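Local coordinates for protein saframycin Mx1 synthetase B (Legionella pneumophila subsp. pneumophila, PDB 3KXW) that is a fatty acid AMP ligase of the ANL superfamily and binds 5'-O-[(S)-(dodecanoyloxy)(hydroxy)phosphoryl]adenosine in this structure, at residues A[17-20]-A[21-25]. Residues are numbered along the deposited sequence; the frame is centred on the assembly and turned at random.
Sequences VRLR and ALHSP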
loop_
_atom_site.group_PDB
_atom_site.type_symbol
_atom_site.label_atom_id
_atom_site.label_comp_id
_atom_site.label_asym_id
_atom_site.label_seq_id
_atom_site.Cartn_x
_atom_site.Cartn_y
_atom_site.Cartn_z
ATOM N N VAL A 17 -16.419 6.262 16.774
ATOM C CA VAL A 17 -15.559 7.343 17.255
ATOM C C VAL A 17 -16.304 8.218 18.270
ATOM O O VAL A 17 -15.752 8.572 19.311
ATOM C CB VAL A 17 -15.014 8.220 16.103
ATOM C CG1 VAL A 17 -14.247 9.417 16.657
ATOM C CG2 VAL A 17 -14.111 7.385 15.201
ATOM N N ARG A 18 -17.549 8.560 17.958
ATOM C CA ARG A 18 -18.371 9.362 18.880
ATOM C C ARG A 18 -18.464 8.713 20.261
ATOM O O ARG A 18 -18.340 9.396 21.275
ATOM C CB ARG A 18 -19.790 9.585 18.336
ATOM C CG ARG A 18 -19.884 10.630 17.203
ATOM C CD ARG A 18 -21.334 10.859 16.718
ATOM N NE ARG A 18 -22.257 11.259 17.802
ATOM C CZ ARG A 18 -23.193 10.471 18.337
ATOM N NH1 ARG A 18 -23.359 9.220 17.906
ATOM N NH2 ARG A 18 -23.989 10.928 19.308
ATOM N N LEU A 19 -18.707 7.406 20.286
ATOM C CA LEU A 19 -18.894 6.680 21.538
ATOM C C LEU A 19 -17.588 6.540 22.313
ATOM O O LEU A 19 -17.550 6.726 23.527
ATOM C CB LEU A 19 -19.517 5.313 21.285
ATOM C CG LEU A 19 -19.962 4.568 22.546
ATOM C CD1 LEU A 19 -20.979 5.396 23.321
ATOM C CD2 LEU A 19 -20.563 3.198 22.182
ATOM N N ARG A 20 -16.513 6.213 21.612
ATOM C CA ARG A 20 -15.210 6.191 22.262
ATOM C C ARG A 20 -14.857 7.533 22.899
ATOM O O ARG A 20 -14.256 7.563 23.968
ATOM C CB ARG A 20 -14.121 5.761 21.291
ATOM C CG ARG A 20 -14.206 4.267 20.979
ATOM C CD ARG A 20 -12.920 3.696 20.411
ATOM N NE ARG A 20 -13.065 2.275 20.116
ATOM C CZ ARG A 20 -13.006 1.284 21.000
ATOM N NH1 ARG A 20 -12.802 1.512 22.300
ATOM N NH2 ARG A 20 -13.159 0.037 20.575
ATOM N N ALA A 21 -15.184 8.623 22.215
ATOM C CA ALA A 21 -14.923 9.961 22.764
ATOM C C ALA A 21 -15.730 10.274 24.042
ATOM O O ALA A 21 -15.335 11.139 24.837
ATOM C CB ALA A 21 -15.133 11.028 21.706
ATOM N N LEU A 22 -16.846 9.571 24.233
ATOM C CA LEU A 22 -17.615 9.693 25.483
ATOM C C LEU A 22 -17.098 8.787 26.589
ATOM O O LEU A 22 -17.072 9.189 27.752
ATOM C CB LEU A 22 -19.091 9.377 25.254
ATOM C CG LEU A 22 -19.824 10.202 24.222
ATOM C CD1 LEU A 22 -21.278 9.818 24.242
ATOM C CD2 LEU A 22 -19.636 11.708 24.508
ATOM N N HIS A 23 -16.723 7.556 26.239
ATOM C CA HIS A 23 -16.249 6.589 27.224
ATOM C C HIS A 23 -14.828 6.908 27.665
ATOM O O HIS A 23 -14.459 6.681 28.822
ATOM C CB HIS A 23 -16.228 5.162 26.656
ATOM C CG HIS A 23 -17.561 4.477 26.628
ATOM N ND1 HIS A 23 -18.689 5.049 26.078
ATOM C CD2 HIS A 23 -17.926 3.234 27.020
ATOM C CE1 HIS A 23 -19.700 4.204 26.166
ATOM N NE2 HIS A 23 -19.265 3.094 26.733
ATOM N N SER A 24 -14.013 7.392 26.734
ATOM C CA SER A 24 -12.594 7.598 27.037
ATOM C C SER A 24 -12.036 8.801 26.284
ATOM O O SER A 24 -11.186 8.659 25.407
ATOM C CB SER A 24 -11.794 6.335 26.709
ATOM O OG SER A 24 -11.834 6.057 25.320
ATOM N N PRO A 25 -12.508 9.998 26.643
ATOM C CA PRO A 25 -12.157 11.233 25.936
ATOM C C PRO A 25 -10.659 11.438 25.894
ATOM O O PRO A 25 -10.162 11.905 24.872
ATOM C CB PRO A 25 -12.771 12.346 26.800
ATOM C CG PRO A 25 -13.404 11.666 27.999
ATOM C CD PRO A 25 -13.453 10.207 27.753
HETATM O O HOH W 1 -12.338 3.576 24.366
#
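The carbonyl oxygen of Leu19 receives three donors from the residues that follow it. Its firm bond comes from the backbone N of His23 (N to Leu19 O 3.0 Å), nearly in line with the C=O and with an N-H...O angle of 159°, as expected of an i to i+4 helical bond. Two weak bonds join it: one from the N of Leu22, the other from the ring ND1 of His23, which lies 3.3 Å from Leu19 O, the oxygen being placed obliquely to the imidazole ring. The histidine can do this because its CG stands beside its own backbone N (chi1 -79°), turning the ring back over the preceding turn. The same rotation brings CE1 of His23 within 3.3 Å of Leu19 CD1, a close contact in which the two side chains cross at a slant. Tyr7, from helix 5-8, meets both the imidazole ring and the leucine.

These bonds belong to the last turn of helix 13-23, near the periphery of the fold, where the centre of the contact lies about 29 Å from the centre of the chain, and Ser24 is the first residue to abandon helical phi/psi. Its N still bonds to Arg20 O at 2.8 Å, so i to i+4 bonding persists into the exit loop. The Ser24 hydroxyl sits between its backbone N and carbonyl carbon (chi1 64°), which places OG 3.2 Å from that same Arg20 O, although whether its proton is given there is unsettled.

A water links the two polar side chains: it accepts from Arg20 NH1 in the guanidinium plane and lies 2.7 Å from Ser24 OG. The arginine, extended from CG to NE, is fixed further by NH2 bonding to Tyr232 O and by a cation-pi contact with Tyr7.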